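Local atomic coordinates of iron-sulfur cluster assembly scaffold protein IscU (Streptococcus pyogenes, PDB entry 1SU0), a protein that probably serves as the scaffold on which IscS assembles iron-sulfur clusters before they are handed on to other proteins, and binds one zinc ion here. Residues R20-D28 with E56-G64; L90-G100 with E108-A119. All coordinates share one frame; numbering follows the deposited sequence.

Interaction 1: R20-D28 with E56-G64; sequences RPHHHGQLD and EDIAFAGNG
F60 is buried, and the loop 20-28 wraps round its ring. The imidazole of H24 stands with its edge toward one face of the phenyl group, a T-shaped pair with centroids 5.1 Å apart and planes at 70°. P21 adds CB against CZ of F60 at 3.7 Å, and the carbonyl O of H22 sits at the ring edge. H24 reaches the ring because its CG lies anti to the backbone N (chi1 -165°), which swings the imidazole back over the strand although its CB starts out pointing away. The backbones meet in a single bridge between H24 and F60. F60 N donates to H23 O at 3.0 Å, the carbonyl of H23 also receives the CA-H of A59, and G25 N gives a weak bond to F60 O. Next along the strand, the methyl of A59 packs against the loop, with G25 O 3.2 Å from A59 CB and L27 CD2 3.7 Å from the same atom. L27 CD2 also lies beside the carboxylate of D57. H23 is equally well covered and crosses I58 at about a right angle, though its ND1 makes only a weak bond to I58 O at 3.3 Å (N-H...O angle 134°). The looser side is the exposed one, with H24, Q26 and G62, where Q26 merely skirts the partly exposed A61. F60 and I58, whose CB atoms point away from the loop, pack on I44, L46 and V48 of the adjacent strand 43-50, and F60 also on S72 of helix 66-79. The whole is an irregular loop, bridged once to an edge strand, 55-63, of the three-stranded antiparallel sheet in a NifU-type scaffold domain, with a classic beta bulge where E56 and D57 both face K49.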
loop_
_atom_site.group_PDB
_atom_site.type_symbol
_atom_site.label_atom_id
_atom_site.label_comp_id
_atom_site.label_asym_id
_atom_site.label_seq_id
_atom_site.Cartn_x
_atom_site.Cartn_y
_atom_site.Cartn_z
ATOM N N ARG A 20 -2.534 13.025 5.377
ATOM C CA ARG A 20 -3.895 13.027 4.831
ATOM C C ARG A 20 -4.140 11.825 3.900
ATOM O O ARG A 20 -4.350 11.994 2.681
ATOM C CB ARG A 20 -4.128 14.336 4.074
ATOM C CG ARG A 20 -5.572 14.610 3.674
ATOM C CD ARG A 20 -5.769 15.979 3.002
ATOM N NE ARG A 20 -6.538 15.901 1.754
ATOM C CZ ARG A 20 -7.461 16.784 1.371
ATOM N NH1 ARG A 20 -7.765 17.847 2.123
ATOM N NH2 ARG A 20 -8.099 16.608 0.217
ATOM N N PRO A 21 -4.105 10.616 4.470
ATOM C CA PRO A 21 -4.280 9.383 3.698
ATOM C C PRO A 21 -5.455 9.394 2.731
ATOM O O PRO A 21 -6.516 9.931 3.032
ATOM C CB PRO A 21 -4.523 8.328 4.776
ATOM C CG PRO A 21 -3.803 8.852 5.954
ATOM C CD PRO A 21 -3.890 10.329 5.902
ATOM N N HIS A 22 -5.225 8.781 1.577
ATOM C CA HIS A 22 -6.213 8.562 0.544
ATOM C C HIS A 22 -6.976 7.295 0.848
ATOM O O HIS A 22 -6.435 6.360 1.452
ATOM C CB HIS A 22 -5.494 8.360 -0.783
ATOM C CG HIS A 22 -4.836 9.591 -1.296
ATOM N ND1 HIS A 22 -4.781 10.757 -0.568
ATOM C CD2 HIS A 22 -4.239 9.854 -2.480
ATOM C CE1 HIS A 22 -4.170 11.687 -1.279
ATOM N NE2 HIS A 22 -3.825 11.162 -2.442
ATOM N N HIS A 23 -8.224 7.233 0.408
ATOM C CA HIS A 23 -9.037 6.050 0.640
ATOM C C HIS A 23 -8.925 5.610 2.113
ATOM O O HIS A 23 -8.602 4.451 2.399
ATOM C CB HIS A 23 -8.608 4.922 -0.310
ATOM C CG HIS A 23 -8.759 5.265 -1.760
ATOM N ND1 HIS A 23 -9.338 4.407 -2.668
ATOM C CD2 HIS A 23 -8.423 6.379 -2.457
ATOM C CE1 HIS A 23 -9.347 4.973 -3.862
ATOM N NE2 HIS A 23 -8.797 6.170 -3.761
ATOM N N HIS A 24 -9.165 6.557 3.027
ATOM C CA HIS A 24 -9.040 6.324 4.461
ATOM C C HIS A 24 -10.422 6.068 5.028
ATOM O O HIS A 24 -11.417 6.501 4.459
ATOM C CB HIS A 24 -8.419 7.543 5.155
ATOM C CG HIS A 24 -7.920 7.276 6.546
ATOM N ND1 HIS A 24 -7.071 6.229 6.853
ATOM C CD2 HIS A 24 -8.149 7.928 7.713
ATOM C CE1 HIS A 24 -6.797 6.253 8.148
ATOM N NE2 HIS A 24 -7.447 7.266 8.693
ATOM N N GLY A 25 -10.475 5.408 6.180
ATOM C CA GLY A 25 -11.720 4.937 6.741
ATOM C C GLY A 25 -11.981 3.506 6.312
ATOM O O GLY A 25 -11.068 2.785 5.881
ATOM N N GLN A 26 -13.245 3.109 6.438
ATOM C CA GLN A 26 -13.691 1.740 6.199
ATOM C C GLN A 26 -14.945 1.758 5.341
ATOM O O GLN A 26 -15.793 2.643 5.488
ATOM C CB GLN A 26 -14.002 1.031 7.537
ATOM C CG GLN A 26 -12.884 1.110 8.602
ATOM C CD GLN A 26 -11.776 0.087 8.400
ATOM O OE1 GLN A 26 -10.740 0.376 7.776
ATOM N NE2 GLN A 26 -11.983 -1.106 8.942
ATOM N N LEU A 27 -15.060 0.761 4.467
ATOM C CA LEU A 27 -16.235 0.574 3.627
ATOM C C LEU A 27 -17.325 -0.172 4.388
ATOM O O LEU A 27 -17.033 -1.022 5.234
ATOM C CB LEU A 27 -15.862 -0.224 2.378
ATOM C CG LEU A 27 -14.750 0.328 1.479
ATOM C CD1 LEU A 27 -14.550 -0.598 0.281
ATOM C CD2 LEU A 27 -15.044 1.749 1.022
ATOM N N ASP A 28 -18.577 0.140 4.062
ATOM C CA ASP A 28 -19.732 -0.412 4.770
ATOM C C ASP A 28 -20.112 -1.805 4.273
ATOM O O ASP A 28 -20.067 -2.070 3.076
ATOM C CB ASP A 28 -20.940 0.524 4.634
ATOM C CG ASP A 28 -20.910 1.663 5.638
ATOM O OD1 ASP A 28 -19.845 2.309 5.761
ATOM O OD2 ASP A 28 -21.895 1.974 6.347
ATOM N N GLU A 56 -13.864 -2.700 -7.013
ATOM C CA GLU A 56 -14.808 -1.580 -7.054
ATOM C C GLU A 56 -14.268 -0.431 -6.204
ATOM O O GLU A 56 -14.055 0.673 -6.702
ATOM C CB GLU A 56 -16.193 -2.024 -6.535
ATOM C CG GLU A 56 -17.406 -1.480 -7.299
ATOM C CD GLU A 56 -17.840 -0.080 -6.879
ATOM O OE1 GLU A 56 -17.435 0.392 -5.787
ATOM O OE2 GLU A 56 -18.613 0.545 -7.648
ATOM N N ASP A 57 -14.043 -0.709 -4.923
ATOM C CA ASP A 57 -13.555 0.302 -3.985
ATOM C C ASP A 57 -12.694 -0.299 -2.860
ATOM O O ASP A 57 -12.715 -1.512 -2.618
ATOM C CB ASP A 57 -14.733 1.111 -3.402
ATOM C CG ASP A 57 -14.333 2.536 -2.984
ATOM O OD1 ASP A 57 -14.969 3.087 -2.056
ATOM O OD2 ASP A 57 -13.399 3.182 -3.516
ATOM N N ILE A 58 -11.943 0.577 -2.189
ATOM C CA ILE A 58 -10.996 0.195 -1.138
ATOM C C ILE A 58 -10.819 1.312 -0.106
ATOM O O ILE A 58 -10.914 2.500 -0.434
ATOM C CB ILE A 58 -9.636 -0.180 -1.774
ATOM C CG1 ILE A 58 -8.697 -0.803 -0.751
ATOM C CG2 ILE A 58 -8.982 1.028 -2.493
ATOM C CD1 ILE A 58 -7.533 -1.522 -1.410
ATOM N N ALA A 59 -10.562 0.910 1.138
ATOM C CA ALA A 59 -10.430 1.828 2.257
ATOM C C ALA A 59 -9.612 1.203 3.379
ATOM O O ALA A 59 -9.636 -0.021 3.580
ATOM C CB ALA A 59 -11.804 2.228 2.784
ATOM N N PHE A 60 -8.893 2.052 4.109
ATOM C CA PHE A 60 -8.041 1.592 5.195
ATOM C C PHE A 60 -7.948 2.551 6.389
ATOM O O PHE A 60 -8.161 3.766 6.294
ATOM C CB PHE A 60 -6.634 1.269 4.699
ATOM C CG PHE A 60 -5.705 2.434 4.759
ATOM C CD1 PHE A 60 -4.888 2.631 5.870
ATOM C CD2 PHE A 60 -5.675 3.367 3.711
ATOM C CE1 PHE A 60 -4.057 3.728 5.949
ATOM C CE2 PHE A 60 -4.850 4.451 3.773
ATOM C CZ PHE A 60 -4.035 4.641 4.894
ATOM N N ALA A 61 -7.594 1.951 7.514
ATOM C CA ALA A 61 -7.469 2.654 8.762
ATOM C C ALA A 61 -6.481 1.897 9.634
ATOM O O ALA A 61 -6.329 0.683 9.506
ATOM C CB ALA A 61 -8.816 2.748 9.438
ATOM N N GLY A 62 -5.801 2.608 10.517
ATOM C CA GLY A 62 -4.863 1.963 11.413
ATOM C C GLY A 62 -3.956 2.941 12.125
ATOM O O GLY A 62 -4.379 4.030 12.512
ATOM N N ASN A 63 -2.704 2.547 12.315
ATOM C CA ASN A 63 -1.760 3.367 13.062
ATOM C C ASN A 63 -0.359 2.935 12.732
ATOM O O ASN A 63 0.003 1.787 12.980
ATOM C CB ASN A 63 -1.984 3.221 14.557
ATOM C CG ASN A 63 -0.713 3.457 15.372
ATOM O OD1 ASN A 63 -0.367 4.604 15.702
ATOM N ND2 ASN A 63 -0.017 2.368 15.710
ATOM N N GLY A 64 0.426 3.848 12.179
ATOM C CA GLY A 64 1.818 3.554 11.921
ATOM C C GLY A 64 2.719 4.754 11.748
ATOM O O GLY A 64 2.275 5.902 11.768
#

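Interaction 2: L90-G100 with E108-A119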
loop_
_atom_site.group_PDB
_atom_site.type_symbol
_atom_site.label_atom_id
_atom_site.label_comp_id
_atom_site.label_asym_id
_atom_site.label_seq_id
_atom_site.Cartn_x
_atom_site.Cartn_y
_atom_site.Cartn_z
ATOM N N LEU A 90 1.343 -6.152 -8.878
ATOM C CA LEU A 90 1.852 -4.889 -8.384
ATOM C C LEU A 90 2.500 -5.063 -7.012
ATOM O O LEU A 90 3.568 -4.526 -6.743
ATOM C CB LEU A 90 0.721 -3.878 -8.289
ATOM C CG LEU A 90 0.182 -3.405 -9.626
ATOM C CD1 LEU A 90 -0.960 -2.485 -9.358
ATOM C CD2 LEU A 90 1.250 -2.666 -10.411
ATOM N N ALA A 91 1.846 -5.861 -6.176
ATOM C CA ALA A 91 2.340 -6.204 -4.866
ATOM C C ALA A 91 3.706 -6.831 -4.983
ATOM O O ALA A 91 4.632 -6.465 -4.271
ATOM C CB ALA A 91 1.363 -7.148 -4.172
ATOM N N ASP A 92 3.838 -7.764 -5.906
ATOM C CA ASP A 92 5.122 -8.367 -6.175
ATOM C C ASP A 92 6.125 -7.324 -6.647
ATOM O O ASP A 92 7.259 -7.345 -6.217
ATOM C CB ASP A 92 4.973 -9.509 -7.201
ATOM C CG ASP A 92 4.398 -10.792 -6.574
ATOM O OD1 ASP A 92 4.425 -11.815 -7.279
ATOM O OD2 ASP A 92 3.914 -10.898 -5.407
ATOM N N ILE A 93 5.694 -6.410 -7.514
ATOM C CA ILE A 93 6.557 -5.338 -8.027
ATOM C C ILE A 93 7.055 -4.420 -6.917
ATOM O O ILE A 93 8.222 -4.043 -6.878
ATOM C CB ILE A 93 5.837 -4.504 -9.136
ATOM C CG1 ILE A 93 5.761 -5.304 -10.452
ATOM C CG2 ILE A 93 6.558 -3.191 -9.417
ATOM C CD1 ILE A 93 4.627 -4.858 -11.380
ATOM N N PHE A 94 6.162 -4.073 -6.016
ATOM C CA PHE A 94 6.497 -3.197 -4.916
ATOM C C PHE A 94 7.501 -3.859 -3.968
ATOM O O PHE A 94 8.564 -3.323 -3.652
ATOM C CB PHE A 94 5.233 -2.851 -4.138
ATOM C CG PHE A 94 5.482 -1.880 -3.034
ATOM C CD1 PHE A 94 5.358 -0.530 -3.258
ATOM C CD2 PHE A 94 5.894 -2.315 -1.793
ATOM C CE1 PHE A 94 5.619 0.363 -2.258
ATOM C CE2 PHE A 94 6.153 -1.438 -0.803
ATOM C CZ PHE A 94 6.016 -0.097 -1.026
ATOM N N SER A 95 7.116 -5.036 -3.514
ATOM C CA SER A 95 7.927 -5.889 -2.675
ATOM C C SER A 95 9.343 -6.066 -3.220
ATOM O O SER A 95 10.301 -5.996 -2.456
ATOM C CB SER A 95 7.243 -7.248 -2.556
ATOM O OG SER A 95 7.674 -7.892 -1.393
ATOM N N GLU A 96 9.480 -6.255 -4.531
ATOM C CA GLU A 96 10.796 -6.383 -5.157
ATOM C C GLU A 96 11.537 -5.078 -5.257
ATOM O O GLU A 96 12.757 -5.058 -5.229
ATOM C CB GLU A 96 10.669 -6.883 -6.585
ATOM C CG GLU A 96 10.403 -8.353 -6.741
ATOM C CD GLU A 96 9.890 -8.649 -8.126
ATOM O OE1 GLU A 96 9.194 -9.678 -8.245
ATOM O OE2 GLU A 96 10.167 -7.849 -9.083
ATOM N N MET A 97 10.805 -3.996 -5.455
ATOM C CA MET A 97 11.410 -2.676 -5.503
ATOM C C MET A 97 12.057 -2.297 -4.146
ATOM O O MET A 97 13.158 -1.756 -4.091
ATOM C CB MET A 97 10.362 -1.642 -5.890
ATOM C CG MET A 97 10.872 -0.203 -5.876
ATOM S SD MET A 97 9.428 1.087 -6.103
ATOM C CE MET A 97 8.556 1.032 -4.353
ATOM N N VAL A 98 11.354 -2.587 -3.062
ATOM C CA VAL A 98 11.871 -2.285 -1.716
ATOM C C VAL A 98 12.914 -3.325 -1.278
ATOM O O VAL A 98 13.277 -3.384 -0.113
ATOM C CB VAL A 98 10.742 -2.149 -0.652
ATOM C CG1 VAL A 98 9.791 -1.000 -1.026
ATOM C CG2 VAL A 98 9.974 -3.461 -0.478
ATOM N N GLN A 99 13.412 -4.141 -2.203
ATOM C CA GLN A 99 14.596 -4.948 -1.905
ATOM C C GLN A 99 15.700 -4.630 -2.876
ATOM O O GLN A 99 16.612 -5.429 -3.060
ATOM C CB GLN A 99 14.255 -6.427 -1.904
ATOM C CG GLN A 99 12.948 -6.668 -1.198
ATOM C CD GLN A 99 12.591 -8.116 -1.041
ATOM O OE1 GLN A 99 12.673 -8.902 -1.999
ATOM N NE2 GLN A 99 12.168 -8.479 0.165
ATOM N N GLY A 100 15.616 -3.442 -3.473
ATOM C CA GLY A 100 16.680 -2.890 -4.294
ATOM C C GLY A 100 16.705 -3.322 -5.753
ATOM O O GLY A 100 17.695 -3.067 -6.433
ATOM N N GLU A 108 4.108 1.549 -12.737
ATOM C CA GLU A 108 2.697 1.160 -12.565
ATOM C C GLU A 108 2.226 1.234 -11.124
ATOM O O GLU A 108 1.075 0.959 -10.823
ATOM C CB GLU A 108 2.489 -0.274 -13.051
ATOM C CG GLU A 108 2.861 -0.498 -14.502
ATOM C CD GLU A 108 2.154 0.476 -15.404
ATOM O OE1 GLU A 108 0.911 0.560 -15.273
ATOM O OE2 GLU A 108 2.835 1.172 -16.208
ATOM N N LEU A 109 3.148 1.559 -10.235
ATOM C CA LEU A 109 2.904 1.669 -8.807
ATOM C C LEU A 109 2.434 3.069 -8.467
ATOM O O LEU A 109 1.966 3.303 -7.359
ATOM C CB LEU A 109 4.217 1.433 -8.077
ATOM C CG LEU A 109 4.576 0.122 -7.398
ATOM C CD1 LEU A 109 3.778 -1.014 -7.896
ATOM C CD2 LEU A 109 6.095 -0.146 -7.473
ATOM N N GLY A 110 2.574 4.004 -9.421
ATOM C CA GLY A 110 2.198 5.398 -9.223
ATOM C C GLY A 110 3.047 6.093 -8.162
ATOM O O GLY A 110 4.268 5.982 -8.161
ATOM N N GLU A 111 2.410 6.815 -7.247
ATOM C CA GLU A 111 3.183 7.562 -6.260
ATOM C C GLU A 111 3.906 6.652 -5.260
ATOM O O GLU A 111 4.892 7.057 -4.710
ATOM C CB GLU A 111 2.333 8.643 -5.562
ATOM C CG GLU A 111 2.088 9.867 -6.428
ATOM C CD GLU A 111 1.039 10.812 -5.857
ATOM O OE1 GLU A 111 0.817 10.780 -4.651
ATOM O OE2 GLU A 111 0.416 11.571 -6.615
ATOM N N ALA A 112 3.431 5.432 -5.035
ATOM C CA ALA A 112 4.181 4.414 -4.284
ATOM C C ALA A 112 5.603 4.206 -4.815
ATOM O O ALA A 112 6.460 3.687 -4.129
ATOM C CB ALA A 112 3.465 3.090 -4.314
ATOM N N GLU A 113 5.851 4.601 -6.047
ATOM C CA GLU A 113 7.170 4.477 -6.619
ATOM C C GLU A 113 8.207 5.289 -5.843
ATOM O O GLU A 113 9.401 4.998 -5.901
ATOM C CB GLU A 113 7.131 4.904 -8.078
ATOM C CG GLU A 113 8.358 4.504 -8.831
ATOM C CD GLU A 113 8.380 5.028 -10.263
ATOM O OE1 GLU A 113 9.400 4.748 -10.927
ATOM O OE2 GLU A 113 7.417 5.731 -10.707
ATOM N N LEU A 114 7.729 6.293 -5.113
ATOM C CA LEU A 114 8.553 7.140 -4.268
ATOM C C LEU A 114 9.152 6.436 -3.088
ATOM O O LEU A 114 10.022 6.996 -2.427
ATOM C CB LEU A 114 7.724 8.331 -3.765
ATOM C CG LEU A 114 7.259 9.316 -4.857
ATOM C CD1 LEU A 114 6.622 10.527 -4.225
ATOM C CD2 LEU A 114 8.386 9.737 -5.788
ATOM N N LEU A 115 8.673 5.233 -2.794
ATOM C CA LEU A 115 9.189 4.464 -1.683
ATOM C C LEU A 115 10.272 3.496 -2.100
ATOM O O LEU A 115 10.665 2.651 -1.312
ATOM C CB LEU A 115 8.058 3.707 -0.962
ATOM C CG LEU A 115 6.957 4.565 -0.345
ATOM C CD1 LEU A 115 6.062 3.650 0.466
ATOM C CD2 LEU A 115 7.526 5.703 0.514
ATOM N N ALA A 116 10.784 3.631 -3.310
ATOM C CA ALA A 116 11.960 2.876 -3.713
ATOM C C ALA A 116 13.102 2.998 -2.684
ATOM O O ALA A 116 13.864 2.055 -2.470
ATOM C CB ALA A 116 12.432 3.323 -5.069
ATOM N N GLY A 117 13.199 4.144 -2.023
ATOM C CA GLY A 117 14.264 4.382 -1.078
ATOM C C GLY A 117 14.252 3.543 0.187
ATOM O O GLY A 117 15.212 3.573 0.943
ATOM N N VAL A 118 13.182 2.796 0.439
ATOM C CA VAL A 118 13.097 2.040 1.691
ATOM C C VAL A 118 13.918 0.754 1.615
ATOM O O VAL A 118 14.197 0.140 2.652
ATOM C CB VAL A 118 11.643 1.724 2.153
ATOM C CG1 VAL A 118 10.711 2.934 1.971
ATOM C CG2 VAL A 118 11.119 0.545 1.473
ATOM N N ALA A 119 14.318 0.363 0.402
ATOM C CA ALA A 119 15.215 -0.781 0.247
ATOM C C ALA A 119 16.532 -0.549 0.990
ATOM O O ALA A 119 17.229 -1.493 1.341
ATOM C CB ALA A 119 15.463 -1.115 -1.236
#
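The C-terminal half of helix 84-97 packs here against 108-119, a run of 3-10 character that leads toward helix 122-139 in the helical part of the NifU-like domain. M97 lies at the middle of the contact. Its chain is extended as far as SD and bends at the last torsion (chi3 74°), which carries CE over the backbone of the opposite segment, 3.4 Å from A112 O and 3.6 Å from A116 N. The thioether meets L109 tip to tip, with SD 3.8 Å from L109 CD2, and touches the methyl of A116 as well. The two methyls of L109 spread between neighbours: CD2 lies 3.6 Å from I93 CG2, while CD1 faces L90 O. F94 has CG anti to the backbone N (chi1 -176°), which lays its ring against L109, A112 and L115. L109 CG and L115 CD1 approach at the ring edge, the latter 4.0 Å from CZ, and W132 of helix 122-139 stacks on the same ring. At the far end V98 and V118 lie side by side, pointing the same way; their modelled approach is too short to be reliable in detail. The helix finishes there in a Schellman motif with G100 as its C-prime residue, and A119 CB comes 3.2 Å from G100 N. Between the two segments apolar side chains meet each other and backbone atoms, with a CA-H...O approach from A119 to V98 O; cohesion therefore depends on shape and hydrophobic burial rather than on directed polar bonds.

Overall arrangement
Interactions 1 and 2 follow one another along the chain and lie on opposite sides of its centre, with their own centres 20 Å apart. Their nearest atoms are about 5 Å from each other and do not touch. Helix 66-79 links them: P21, H23 and F60 of interaction 1 touch it, as do F94, A112 and L115 of interaction 2. The zinc ion, probably standing in for an iron-sulfur centre, is held by C40, D42, C65 and C127, so neither contact supplies it a ligand. The side chain of V118 is about 10 Å from it and about 7 Å from that of C127, whereas G62 is about 12 Å from the metal.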